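Local coordinates for protein PlaB phospholipase (Legionella pneumophila, PDB 6ZTH) that probably hydrolyses phospholipids and binds NAD(+) at sites between subunits of a four-chain assembly, at residues Gly213-Asn218 with Tyr335-Tyr340; Thr196-Asp201 with Val221-Thr226; Phe377-Gln382 with Thr392-Tyr397; Met256-Leu261 with Asn312-Thr317. One frame throughout, in Å; residues are numbered along the deposited sequence.

Interaction 1: Gly213-Asn218 with Tyr335-Tyr340. Unlike the reference sequence in segment 213-218: N218 (reference Asp). With NAD (nicotinamide-adenine-dinucleotide), chain H.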
# COMPACT_ATOMS: atom_id res chain seq x y z
N GLY D 213 26.22 13.23 -4.63
CA GLY D 213 27.51 13.48 -5.25
C GLY D 213 27.58 12.97 -6.67
O GLY D 213 28.66 12.64 -7.17
N GLU D 214 26.43 12.91 -7.34
CA GLU D 214 26.36 12.30 -8.66
C GLU D 214 27.10 13.14 -9.70
O GLU D 214 26.96 14.36 -9.75
CB GLU D 214 24.91 12.13 -9.09
CG GLU D 214 24.73 11.77 -10.55
CD GLU D 214 23.33 11.30 -10.86
OE1 GLU D 214 23.13 10.07 -10.96
OE2 GLU D 214 22.44 12.16 -11.02
N SER D 215 27.88 12.46 -10.54
CA SER D 215 28.55 13.14 -11.65
C SER D 215 27.52 13.54 -12.70
O SER D 215 26.61 12.77 -13.04
CB SER D 215 29.61 12.23 -12.26
OG SER D 215 30.30 11.50 -11.26
N GLY D 216 27.67 14.74 -13.23
CA GLY D 216 26.66 15.33 -14.08
C GLY D 216 25.65 16.18 -13.33
O GLY D 216 24.63 16.56 -13.92
N SER D 217 25.90 16.48 -12.06
CA SER D 217 25.02 17.30 -11.26
C SER D 217 25.87 18.24 -10.42
O SER D 217 27.10 18.23 -10.48
CB SER D 217 24.11 16.44 -10.37
OG SER D 217 24.62 16.37 -9.04
N ASN D 218 25.19 19.08 -9.63
CA ASN D 218 25.84 19.96 -8.67
C ASN D 218 25.60 19.51 -7.24
O ASN D 218 25.96 20.23 -6.30
CB ASN D 218 25.34 21.39 -8.86
CG ASN D 218 23.84 21.51 -8.68
OD1 ASN D 218 23.14 20.51 -8.55
ND2 ASN D 218 23.35 22.74 -8.66
N TYR D 335 38.02 11.57 -9.72
CA TYR D 335 36.61 11.63 -10.09
C TYR D 335 36.49 12.07 -11.54
O TYR D 335 37.08 13.07 -11.95
CB TYR D 335 35.86 12.59 -9.17
CG TYR D 335 35.78 12.11 -7.74
CD1 TYR D 335 35.04 10.99 -7.40
CD2 TYR D 335 36.46 12.78 -6.72
CE1 TYR D 335 34.98 10.54 -6.10
CE2 TYR D 335 36.40 12.34 -5.41
CZ TYR D 335 35.66 11.22 -5.11
OH TYR D 335 35.59 10.77 -3.81
N ILE D 336 35.72 11.30 -12.31
CA ILE D 336 35.50 11.56 -13.73
C ILE D 336 34.08 12.07 -13.91
O ILE D 336 33.12 11.41 -13.48
CB ILE D 336 35.74 10.29 -14.58
CG1 ILE D 336 37.23 9.95 -14.62
CG2 ILE D 336 35.18 10.48 -15.98
CD1 ILE D 336 38.01 10.69 -15.69
N THR D 337 33.94 13.23 -14.54
CA THR D 337 32.64 13.80 -14.86
C THR D 337 32.63 14.17 -16.34
O THR D 337 33.48 14.95 -16.79
CB THR D 337 32.34 15.03 -14.00
OG1 THR D 337 33.11 16.15 -14.46
CG2 THR D 337 32.66 14.76 -12.54
N ASN D 338 31.68 13.61 -17.08
CA ASN D 338 31.55 13.84 -18.51
C ASN D 338 30.28 14.65 -18.78
O ASN D 338 29.78 15.36 -17.89
CB ASN D 338 31.56 12.49 -19.23
CG ASN D 338 32.92 11.81 -19.19
OD1 ASN D 338 33.95 12.47 -19.32
ND2 ASN D 338 32.92 10.50 -19.00
N ARG D 339 29.76 14.56 -20.00
CA ARG D 339 28.51 15.18 -20.39
C ARG D 339 27.45 14.10 -20.54
O ARG D 339 27.71 13.03 -21.08
CB ARG D 339 28.67 15.97 -21.69
CG ARG D 339 29.77 17.02 -21.64
CD ARG D 339 30.63 17.02 -22.90
NE ARG D 339 29.87 17.36 -24.10
CZ ARG D 339 29.69 18.60 -24.55
NH1 ARG D 339 30.22 19.64 -23.91
NH2 ARG D 339 28.98 18.80 -25.65
N TYR D 340 26.24 14.39 -20.05
CA TYR D 340 25.20 13.39 -19.92
C TYR D 340 23.91 13.89 -20.56
O TYR D 340 23.73 15.08 -20.80
CB TYR D 340 24.95 13.03 -18.45
CG TYR D 340 26.19 12.60 -17.71
CD1 TYR D 340 27.11 13.53 -17.25
CD2 TYR D 340 26.45 11.26 -17.47
CE1 TYR D 340 28.25 13.14 -16.58
CE2 TYR D 340 27.58 10.86 -16.79
CZ TYR D 340 28.48 11.80 -16.35
OH TYR D 340 29.62 11.40 -15.68
PA NAD H . 29.92 5.49 -4.23
O1A NAD H . 30.32 6.68 -3.42
O2A NAD H . 29.42 5.93 -5.59
O5B NAD H . 28.75 4.66 -3.44
C5B NAD H . 28.19 3.52 -4.08
C4B NAD H . 26.95 3.00 -3.24
O4B NAD H . 27.42 2.66 -1.79
C3B NAD H . 26.07 3.89 -3.10
O3B NAD H . 24.76 3.24 -2.93
C2B NAD H . 26.46 4.70 -1.70
O2B NAD H . 25.28 5.40 -1.18
C1B NAD H . 26.81 3.77 -0.90
N9A NAD H . 27.82 4.15 0.16
C8A NAD H . 28.85 4.96 -0.14
N7A NAD H . 29.58 5.12 0.98
C5A NAD H . 29.02 4.40 1.96
C6A NAD H . 29.36 4.21 3.29
N6A NAD H . 30.48 4.75 4.08
N1A NAD H . 28.62 3.43 4.05
C2A NAD H . 27.52 2.81 3.54
N3A NAD H . 27.18 3.00 2.24
C4A NAD H . 27.93 3.79 1.45
O3 NAD H . 31.21 4.47 -4.43
PN NAD H . 32.76 4.86 -4.09
O1N NAD H . 33.16 6.08 -4.89
O2N NAD H . 33.65 3.68 -4.43
O5D NAD H . 32.91 5.20 -2.47
C5D NAD H . 34.21 5.17 -1.91
C4D NAD H . 34.30 6.20 -0.80
O4D NAD H . 34.42 7.39 -1.31
C3D NAD H . 32.91 6.16 0.09
O3D NAD H . 33.26 6.24 1.54
C2D NAD H . 32.24 7.15 -0.24
O2D NAD H . 31.44 7.65 0.95
C1D NAD H . 33.33 8.23 -0.69
N1N NAD H . 32.86 9.10 -1.59
C2N NAD H . 32.86 10.43 -1.28
C3N NAD H . 32.38 11.37 -2.21
C7N NAD H . 32.38 12.88 -1.84
O7N NAD H . 32.16 13.69 -2.67
N7N NAD H . 32.64 13.29 -0.45
C4N NAD H . 31.90 10.95 -3.42
C5N NAD H . 31.90 9.62 -3.73
C6N NAD H . 32.39 8.69 -2.80
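S215 and G216, the two central residues of a type II beta turn running from E214 to S217, meet the ring of Y340. This is the tight end of the contact. The backbone of G216 presents a bare CA obliquely to the Y340 ring, 3.7 Å from Y340 CD1. At its backbone angles, and this close to the ring, a CB would collide with Y340 CD1 and with the preceding carbonyl, which calls for glycine. One residue earlier, the carbonyl oxygen S215 O stands over one face of the Y340 ring, 3.9 Å above its plane and displaced toward the rim. The methylene carbon S215 CB closes on Y340 OH at 3.5 Å. That phenol oxygen also receives a weak but nearly straight bond from its own segment, with N338 N 3.3 Å from Y340 OH and an angle of 175° at the hydrogen. Within the turn, S217 OG donates to E214 O at 3.2 Å and is also bonded to G219 N, on the far side of the turn from Y340.

Toward the end of strand 332-336 the packing thins. S215 CB only brushes T337 CG2, and T337 OG1 turns instead to E321 O. Y335 takes no part in the turn contact; its ring pairs with R202 in a cation-pi interaction and lies obliquely against a bound NAD. R202, Y205 and A207 hold that nucleotide together with E370, L362 and G376 of the second subunit. The nearest approach there is Y335 OH to C3N of the nicotinamide, 3.6 Å.

Interaction 2: Thr196-Asp201 with Val221-Thr226; sequences TGQKID and VRVAAT
No flat side-chain group lies in the interface where T196 and Q198 meet V223 and T226: faces and edges give way to methyl and methylene groups. The contact joins the C-terminal end of strand 191-197, in a six-stranded parallel sheet consistent with an alpha/beta-hydrolase core, to the short, weakly bonded helix 223-226. Q198 touches V223 CG2 through its CB alone, at 3.8 Å, while its amide is carried off along an extended chain to Q318, where OE1 accepts a bond from NE2. R222 CB points away from strand 191-197; its guanidinium group meets the ring of F394 in a cation-pi interaction, and its NH2 forms a salt bridge with D380 OD2.

T196 carries most of the contact. With chi1 at -160°, its OG1 lies opposite the backbone N and its CG2 is wedged between N and the carbonyl carbon, aimed at the helix. That methyl meets T226 CG2 at 3.7 Å and lies 4.1 Å from V223 CG1; in both pairs the side chains cross obliquely. T226 has much the same chi1 (-163°), and its CG2 is the atom that meets T196 CG2. V260 and F258 of the adjoining strand 257-261 extend this apolar patch.

The polar edge is bridged by one water, which reaches both segments although no direct bond does. It donates to G197 O at 2.6 Å and to V221 O at 2.9 Å, thus tying two buried carbonyl groups together. Its third partner is the hydroxyl of T196, on the branch turned from the methyl contact: T196 OG1 is 3.0 Å from the water oxygen.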
# COMPACT_ATOMS: atom_id res chain seq x y z
N THR D 196 23.74 27.29 -14.82
CA THR D 196 23.93 26.27 -13.80
C THR D 196 25.41 25.96 -13.61
O THR D 196 26.28 26.44 -14.35
CB THR D 196 23.16 24.99 -14.18
OG1 THR D 196 22.96 24.18 -13.01
CG2 THR D 196 23.92 24.18 -15.23
N GLY D 197 25.69 25.14 -12.59
CA GLY D 197 27.03 24.63 -12.36
C GLY D 197 26.99 23.12 -12.17
O GLY D 197 25.92 22.51 -12.06
N GLN D 198 28.19 22.52 -12.14
CA GLN D 198 28.29 21.07 -12.04
C GLN D 198 29.33 20.64 -11.01
O GLN D 198 29.88 19.53 -11.12
CB GLN D 198 28.62 20.45 -13.40
CG GLN D 198 30.05 20.69 -13.89
CD GLN D 198 30.40 19.82 -15.08
OE1 GLN D 198 29.61 19.67 -16.01
NE2 GLN D 198 31.59 19.23 -15.05
N LYS D 199 29.61 21.47 -10.02
CA LYS D 199 30.61 21.14 -9.01
C LYS D 199 29.96 20.49 -7.80
O LYS D 199 28.93 20.96 -7.30
CB LYS D 199 31.39 22.38 -8.57
CG LYS D 199 32.70 22.04 -7.86
CD LYS D 199 33.33 23.25 -7.20
CE LYS D 199 34.83 23.31 -7.43
NZ LYS D 199 35.57 22.51 -6.42
N ILE D 200 30.57 19.41 -7.33
CA ILE D 200 30.12 18.72 -6.13
C ILE D 200 30.84 19.33 -4.93
O ILE D 200 32.07 19.36 -4.88
CB ILE D 200 30.41 17.21 -6.23
CG1 ILE D 200 29.75 16.62 -7.48
CG2 ILE D 200 29.94 16.50 -4.97
CD1 ILE D 200 28.25 16.44 -7.36
N ASP D 201 30.07 19.84 -3.98
CA ASP D 201 30.62 20.26 -2.69
C ASP D 201 30.89 18.97 -1.91
O ASP D 201 30.04 18.48 -1.16
CB ASP D 201 29.67 21.19 -1.95
CG ASP D 201 30.31 21.82 -0.72
OD1 ASP D 201 31.41 21.37 -0.33
OD2 ASP D 201 29.71 22.75 -0.14
N VAL D 221 20.64 19.02 -8.61
CA VAL D 221 20.07 19.03 -9.95
C VAL D 221 21.13 18.58 -10.94
O VAL D 221 22.26 19.08 -10.92
CB VAL D 221 19.53 20.42 -10.33
CG1 VAL D 221 20.66 21.43 -10.44
CG2 VAL D 221 18.76 20.34 -11.65
N ARG D 222 20.76 17.66 -11.82
CA ARG D 222 21.65 17.23 -12.89
C ARG D 222 21.67 18.29 -14.00
O ARG D 222 20.67 18.98 -14.24
CB ARG D 222 21.20 15.88 -13.45
CG ARG D 222 20.99 14.80 -12.39
CD ARG D 222 20.21 13.62 -12.95
NE ARG D 222 20.51 12.38 -12.25
CZ ARG D 222 19.82 11.25 -12.40
NH1 ARG D 222 18.78 11.20 -13.22
NH2 ARG D 222 20.17 10.17 -11.72
N VAL D 223 22.82 18.41 -14.66
CA VAL D 223 22.96 19.42 -15.70
C VAL D 223 21.93 19.19 -16.80
O VAL D 223 21.45 20.14 -17.43
CB VAL D 223 24.39 19.42 -16.27
CG1 VAL D 223 24.58 20.60 -17.22
CG2 VAL D 223 25.41 19.47 -15.15
N ALA D 224 21.57 17.93 -17.06
CA ALA D 224 20.58 17.63 -18.09
C ALA D 224 19.20 18.16 -17.73
O ALA D 224 18.39 18.41 -18.63
CB ALA D 224 20.51 16.12 -18.33
N ALA D 225 18.91 18.34 -16.44
CA ALA D 225 17.59 18.74 -15.99
C ALA D 225 17.39 20.25 -15.98
O ALA D 225 16.24 20.70 -15.93
CB ALA D 225 17.32 18.19 -14.59
N THR D 226 18.46 21.03 -16.04
CA THR D 226 18.35 22.48 -15.93
C THR D 226 17.92 23.13 -17.23
O THR D 226 17.30 24.20 -17.22
CB THR D 226 19.69 23.08 -15.49
OG1 THR D 226 19.48 24.41 -15.00
CG2 THR D 226 20.65 23.13 -16.68
O HOH W 1 23.57 21.32 -12.25

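Interaction 3: Phe377-Gln382 with Thr392-Tyr397; sequences FFVDRQ and TYFLDY. With NAD (nicotinamide-adenine-dinucleotide), chain G.
F394 O is gripped by two consecutive amides of the facing strand: V379 N at 3.0 Å, in the carbonyl plane, and D380 N at 3.2 Å, tilted 16° from it. This is a classic beta bulge, and it moves the antiparallel register by one residue. Beyond it, F394 N returns the bond to D380 O at 2.7 Å. V379, at the bulge, lies side by side with F394.

On the face carrying F378, R381 and Y393 the strands form an NAD-binding surface. The F378 ring is sandwiched: D380 N lies above one face near the rim, C4B of an NAD ribose over the centre of the other, 3.3 Å above the plane. At its edge F378 CE2 meets Y393 CE2 at 3.3 Å, the rings turned 82° apart. R381 CB rests on a face of the Y393 ring in a CH-pi contact. Y393 OH lies 2.9 Å from N3A of the same NAD and is hydrogen-bonded to N6A of another; R381 NH1 lies 3.2 Å from O3B, and R381 NH2 salt-bridges a phosphate of another NAD. On the other face the D380 carboxylate is held by R222 and Y211.

The pair is a beta hairpin, strands 378-383 and 391-396. Strand 340-349 flanks 391-396 on its other side, and D396 N-caps the following helix 397-404, whose M400 packs on F377 and L395.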
# COMPACT_ATOMS: atom_id res chain seq x y z
N PHE D 377 27.54 3.14 -20.77
CA PHE D 377 26.52 4.07 -21.27
C PHE D 377 25.58 4.51 -20.16
O PHE D 377 25.03 5.62 -20.22
CB PHE D 377 25.72 3.40 -22.38
CG PHE D 377 24.70 2.42 -21.89
CD1 PHE D 377 25.09 1.24 -21.27
CD2 PHE D 377 23.35 2.67 -22.03
CE1 PHE D 377 24.15 0.33 -20.81
CE2 PHE D 377 22.40 1.76 -21.58
CZ PHE D 377 22.81 0.60 -20.96
N PHE D 378 25.38 3.68 -19.15
CA PHE D 378 24.33 3.86 -18.16
C PHE D 378 24.88 4.53 -16.91
O PHE D 378 26.00 4.24 -16.48
CB PHE D 378 23.69 2.52 -17.81
CG PHE D 378 22.61 2.60 -16.78
CD1 PHE D 378 22.92 2.59 -15.43
CD2 PHE D 378 21.28 2.67 -17.15
CE1 PHE D 378 21.93 2.66 -14.47
CE2 PHE D 378 20.28 2.74 -16.20
CZ PHE D 378 20.61 2.73 -14.86
N VAL D 379 24.07 5.42 -16.33
CA VAL D 379 24.40 6.07 -15.07
C VAL D 379 23.33 5.82 -14.02
O VAL D 379 23.64 5.53 -12.86
CB VAL D 379 24.63 7.58 -15.25
CG1 VAL D 379 25.36 8.16 -14.05
CG2 VAL D 379 25.39 7.86 -16.54
N ASP D 380 22.05 5.93 -14.39
CA ASP D 380 20.98 5.79 -13.42
C ASP D 380 19.64 5.66 -14.13
O ASP D 380 19.45 6.21 -15.22
CB ASP D 380 20.95 6.99 -12.46
CG ASP D 380 19.80 6.92 -11.50
OD1 ASP D 380 19.77 5.99 -10.66
OD2 ASP D 380 18.91 7.81 -11.54
N ARG D 381 18.73 4.93 -13.49
CA ARG D 381 17.35 4.80 -13.95
C ARG D 381 16.42 5.00 -12.75
O ARG D 381 16.75 4.59 -11.63
CB ARG D 381 17.09 3.43 -14.58
CG ARG D 381 16.90 2.32 -13.57
CD ARG D 381 17.28 0.96 -14.13
NE ARG D 381 16.67 -0.13 -13.36
CZ ARG D 381 16.64 -1.40 -13.74
NH1 ARG D 381 17.20 -1.77 -14.89
NH2 ARG D 381 16.06 -2.31 -12.97
N GLN D 382 15.27 5.61 -13.00
CA GLN D 382 14.30 5.83 -11.94
C GLN D 382 12.90 5.72 -12.52
O GLN D 382 12.62 6.21 -13.62
CB GLN D 382 14.49 7.20 -11.28
CG GLN D 382 14.28 7.19 -9.77
CD GLN D 382 14.48 8.55 -9.14
OE1 GLN D 382 15.34 8.73 -8.28
NE2 GLN D 382 13.67 9.52 -9.55
N THR D 392 12.69 7.45 -16.33
CA THR D 392 13.73 8.44 -16.61
C THR D 392 15.08 7.74 -16.59
O THR D 392 15.50 7.21 -15.56
CB THR D 392 13.70 9.58 -15.60
OG1 THR D 392 12.41 10.21 -15.62
CG2 THR D 392 14.76 10.61 -15.94
N TYR D 393 15.77 7.76 -17.73
CA TYR D 393 17.10 7.20 -17.86
C TYR D 393 18.12 8.33 -17.87
O TYR D 393 17.92 9.37 -18.51
CB TYR D 393 17.23 6.38 -19.14
CG TYR D 393 17.22 4.88 -18.92
CD1 TYR D 393 16.05 4.22 -18.57
CD2 TYR D 393 18.38 4.13 -19.08
CE1 TYR D 393 16.04 2.85 -18.38
CE2 TYR D 393 18.38 2.76 -18.89
CZ TYR D 393 17.21 2.13 -18.53
OH TYR D 393 17.21 0.76 -18.34
N PHE D 394 19.22 8.14 -17.14
CA PHE D 394 20.34 9.08 -17.13
C PHE D 394 21.55 8.39 -17.74
O PHE D 394 22.00 7.36 -17.23
CB PHE D 394 20.64 9.56 -15.71
CG PHE D 394 21.40 10.86 -15.66
CD1 PHE D 394 20.99 11.95 -16.40
CD2 PHE D 394 22.53 10.98 -14.86
CE1 PHE D 394 21.69 13.14 -16.35
CE2 PHE D 394 23.23 12.17 -14.81
CZ PHE D 394 22.81 13.25 -15.56
N LEU D 395 22.08 8.97 -18.82
CA LEU D 395 23.08 8.32 -19.65
C LEU D 395 24.26 9.24 -19.87
O LEU D 395 24.13 10.47 -19.84
CB LEU D 395 22.48 7.90 -21.00
CG LEU D 395 21.02 7.48 -21.00
CD1 LEU D 395 20.43 7.54 -22.40
CD2 LEU D 395 20.87 6.08 -20.43
N ASP D 396 25.42 8.63 -20.10
CA ASP D 396 26.64 9.37 -20.41
C ASP D 396 26.72 9.57 -21.92
O ASP D 396 26.86 8.60 -22.67
CB ASP D 396 27.87 8.63 -19.89
CG ASP D 396 29.12 9.49 -19.89
OD1 ASP D 396 29.58 9.87 -20.99
OD2 ASP D 396 29.63 9.79 -18.79
N TYR D 397 26.64 10.82 -22.36
CA TYR D 397 26.63 11.10 -23.79
C TYR D 397 27.99 10.80 -24.43
O TYR D 397 28.05 10.23 -25.52
CB TYR D 397 26.22 12.55 -24.05
CG TYR D 397 26.31 12.95 -25.51
CD1 TYR D 397 25.23 12.78 -26.36
CD2 TYR D 397 27.47 13.50 -26.03
CE1 TYR D 397 25.30 13.15 -27.69
CE2 TYR D 397 27.56 13.87 -27.35
CZ TYR D 397 26.47 13.69 -28.18
OH TYR D 397 26.56 14.06 -29.50
PA NAD G . 25.12 -2.91 -17.42
O1A NAD G . 24.91 -4.07 -18.34
O2A NAD G . 25.59 -3.41 -16.06
O5B NAD G . 23.72 -2.09 -17.26
C5B NAD G . 23.64 -1.07 -16.27
C4B NAD G . 22.12 -0.70 -16.02
O4B NAD G . 21.42 -0.41 -17.38
C3B NAD G . 21.48 -1.68 -15.53
O3B NAD G . 20.36 -1.18 -14.73
C2B NAD G . 20.89 -2.53 -16.84
O2B NAD G . 19.75 -3.36 -16.41
C1B NAD G . 20.51 -1.63 -17.65
N9A NAD G . 20.60 -1.97 -19.13
C8A NAD G . 21.63 -2.70 -19.60
N7A NAD G . 21.45 -2.84 -20.93
C5A NAD G . 20.33 -2.19 -21.28
C6A NAD G . 19.69 -2.02 -22.50
N6A NAD G . 20.06 -2.50 -23.84
N1A NAD G . 18.57 -1.31 -22.57
C2A NAD G . 18.04 -0.76 -21.44
N3A NAD G . 18.66 -0.93 -20.24
C4A NAD G . 19.80 -1.65 -20.17
O3 NAD G . 26.25 -1.88 -18.06
PN NAD G . 27.18 -2.23 -19.37
O1N NAD G . 28.08 -3.40 -19.05
O2N NAD G . 28.01 -1.01 -19.70
O5D NAD G . 26.21 -2.61 -20.66
C5D NAD G . 26.74 -2.41 -21.96
C4D NAD G . 26.16 -3.46 -22.89
O4D NAD G . 26.69 -4.62 -22.65
C3D NAD G . 24.53 -3.58 -22.63
O3D NAD G . 23.84 -3.72 -23.95
C2D NAD G . 24.36 -4.61 -21.95
O2D NAD G . 23.00 -5.22 -22.28
C1D NAD G . 25.55 -5.57 -22.38
N1N NAD G . 25.91 -6.44 -21.42
C2N NAD G . 25.86 -7.78 -21.70
C3N NAD G . 26.23 -8.71 -20.72
C7N NAD G . 26.17 -10.24 -21.04
O7N NAD G . 26.67 -11.02 -20.31
N7N NAD G . 25.47 -10.71 -22.25
C4N NAD G . 26.64 -8.28 -19.49
C5N NAD G . 26.69 -6.95 -19.22
C6N NAD G . 26.32 -6.02 -20.20

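Interaction 4: Met256-Leu261 with Asn312-Thr317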
# COMPACT_ATOMS: atom_id res chain seq x y z
N MSE D 256 17.28 28.61 -25.86
CA MSE D 256 17.42 29.39 -24.64
C MSE D 256 18.88 29.44 -24.21
O MSE D 256 19.61 28.45 -24.35
CB MSE D 256 16.56 28.83 -23.50
CG MSE D 256 16.60 29.70 -22.24
SE MSE D 256 15.57 29.06 -20.70
CE MSE D 256 13.79 29.03 -21.51
N ALA D 257 19.30 30.59 -23.70
CA ALA D 257 20.62 30.72 -23.10
C ALA D 257 20.86 29.59 -22.11
O ALA D 257 20.07 29.38 -21.19
CB ALA D 257 20.74 32.08 -22.41
N PHE D 258 21.96 28.87 -22.31
CA PHE D 258 22.33 27.74 -21.47
C PHE D 258 23.78 27.90 -21.04
O PHE D 258 24.67 28.05 -21.88
CB PHE D 258 22.14 26.41 -22.22
CG PHE D 258 22.63 25.21 -21.46
CD1 PHE D 258 22.09 24.88 -20.23
CD2 PHE D 258 23.62 24.41 -21.98
CE1 PHE D 258 22.53 23.78 -19.54
CE2 PHE D 258 24.08 23.30 -21.29
CZ PHE D 258 23.53 22.98 -20.07
N GLY D 259 24.02 27.85 -19.73
CA GLY D 259 25.36 28.03 -19.21
C GLY D 259 25.72 27.08 -18.09
O GLY D 259 25.03 27.02 -17.07
N VAL D 260 26.80 26.32 -18.27
CA VAL D 260 27.38 25.50 -17.22
C VAL D 260 28.60 26.27 -16.71
O VAL D 260 29.68 26.22 -17.30
CB VAL D 260 27.76 24.10 -17.73
CG1 VAL D 260 28.61 23.36 -16.69
CG2 VAL D 260 26.50 23.31 -18.06
N LEU D 261 28.41 27.01 -15.62
CA LEU D 261 29.45 27.90 -15.11
C LEU D 261 30.45 27.14 -14.24
O LEU D 261 30.15 26.06 -13.72
CB LEU D 261 28.80 29.04 -14.33
CG LEU D 261 27.73 29.82 -15.09
CD1 LEU D 261 27.33 31.09 -14.35
CD2 LEU D 261 28.19 30.17 -16.51
N ASN D 312 30.25 28.85 -25.14
CA ASN D 312 31.71 28.76 -25.04
C ASN D 312 32.14 28.47 -23.61
O ASN D 312 33.03 27.64 -23.38
CB ASN D 312 32.35 30.05 -25.54
CG ASN D 312 32.38 30.13 -27.05
OD1 ASN D 312 32.42 29.11 -27.74
ND2 ASN D 312 32.37 31.35 -27.58
N ILE D 313 31.54 29.15 -22.63
CA ILE D 313 31.89 28.90 -21.23
C ILE D 313 31.46 27.50 -20.82
O ILE D 313 32.21 26.77 -20.17
CB ILE D 313 31.26 29.97 -20.32
CG1 ILE D 313 31.82 31.35 -20.67
CG2 ILE D 313 31.49 29.63 -18.86
CD1 ILE D 313 33.05 31.75 -19.88
N THR D 314 30.24 27.10 -21.19
CA THR D 314 29.79 25.73 -20.94
C THR D 314 30.84 24.73 -21.38
O THR D 314 31.14 23.77 -20.66
CB THR D 314 28.47 25.48 -21.66
OG1 THR D 314 27.43 26.28 -21.08
CG2 THR D 314 28.08 24.01 -21.58
N LYS D 315 31.43 24.94 -22.56
CA LYS D 315 32.43 24.01 -23.08
C LYS D 315 33.68 24.01 -22.20
O LYS D 315 34.10 22.96 -21.70
CB LYS D 315 32.79 24.38 -24.52
CG LYS D 315 31.67 24.17 -25.52
CD LYS D 315 31.83 25.08 -26.73
CE LYS D 315 31.10 24.52 -27.94
NZ LYS D 315 29.87 23.76 -27.57
N GLU D 316 34.29 25.18 -21.99
CA GLU D 316 35.53 25.24 -21.23
C GLU D 316 35.34 24.71 -19.81
O GLU D 316 36.24 24.07 -19.26
CB GLU D 316 36.05 26.68 -21.21
CG GLU D 316 37.46 26.82 -20.65
CD GLU D 316 38.45 25.89 -21.32
OE1 GLU D 316 38.60 25.97 -22.56
OE2 GLU D 316 39.08 25.07 -20.62
N THR D 317 34.18 24.96 -19.21
CA THR D 317 33.93 24.49 -17.85
C THR D 317 34.02 22.97 -17.77
O THR D 317 34.64 22.42 -16.86
CB THR D 317 32.57 24.98 -17.36
OG1 THR D 317 32.57 26.41 -17.29
CG2 THR D 317 32.25 24.41 -15.98
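T314 and T317 reach V260 with nearly the same chi1, near -65°, which sets each OG1 anti to the carbonyl carbon, beside the backbone N, and each CG2 anti to N. One turn apart on the helix, the two hydroxyls therefore face the two polar backbone atoms of V260. V260 N donates to T314 OG1 at 2.9 Å with an angle of 160° at the hydrogen, while the same hydroxyl is bonded to L310 O one turn back. T317 OG1 lies 2.9 Å from V260 O and equally close to I313 O, and its single proton may serve either.

V260 belongs to strand 257-261, one of the two outermost strands of the six-stranded parallel sheet within this chain. G259 and L261 bond inward to T196 of strand 191-197, so V260 turns its N and O to the sheet's edge, where helix 300-320 meets them with side-chain hydroxyls in place of a further strand. The axes of 257-261 and 312-317 run in nearly the same direction, 28° apart and 6.5 Å at closest approach.

Methyl groups fill in around the bonds. T314 CG2 meets V260 CB at 3.9 Å, with the side chains crossing at about a right angle, and the F258 ring reaches the same methyl obliquely with CE2. V260 CG1 touches T317 CG2. At the margin, L261 bends its tip back toward the helix, and its CD2 lies 4.1 Å from I313 CG2.

Overall arrangement
Interactions 2 and 4 share the alpha/beta core: strands 191-197 and 257-261 are neighbours in the parallel sheet, and V223 packs on V260. Both are buried, but interaction 2 relies on methyl packing and one water, interaction 4 on threonine hydroxyls at a sheet edge. Interaction 3, the most extensive, is a backbone-bonded hairpin of the second, mixed sheet and touches NAD directly. Interaction 1, partly buried and the smallest in buried area, lies between these regions: G216 O probably bonds to V223 N of interaction 2, and R339 O to Y397 N of interaction 3. R222 of interaction 2 forms a salt bridge with D380 of interaction 3.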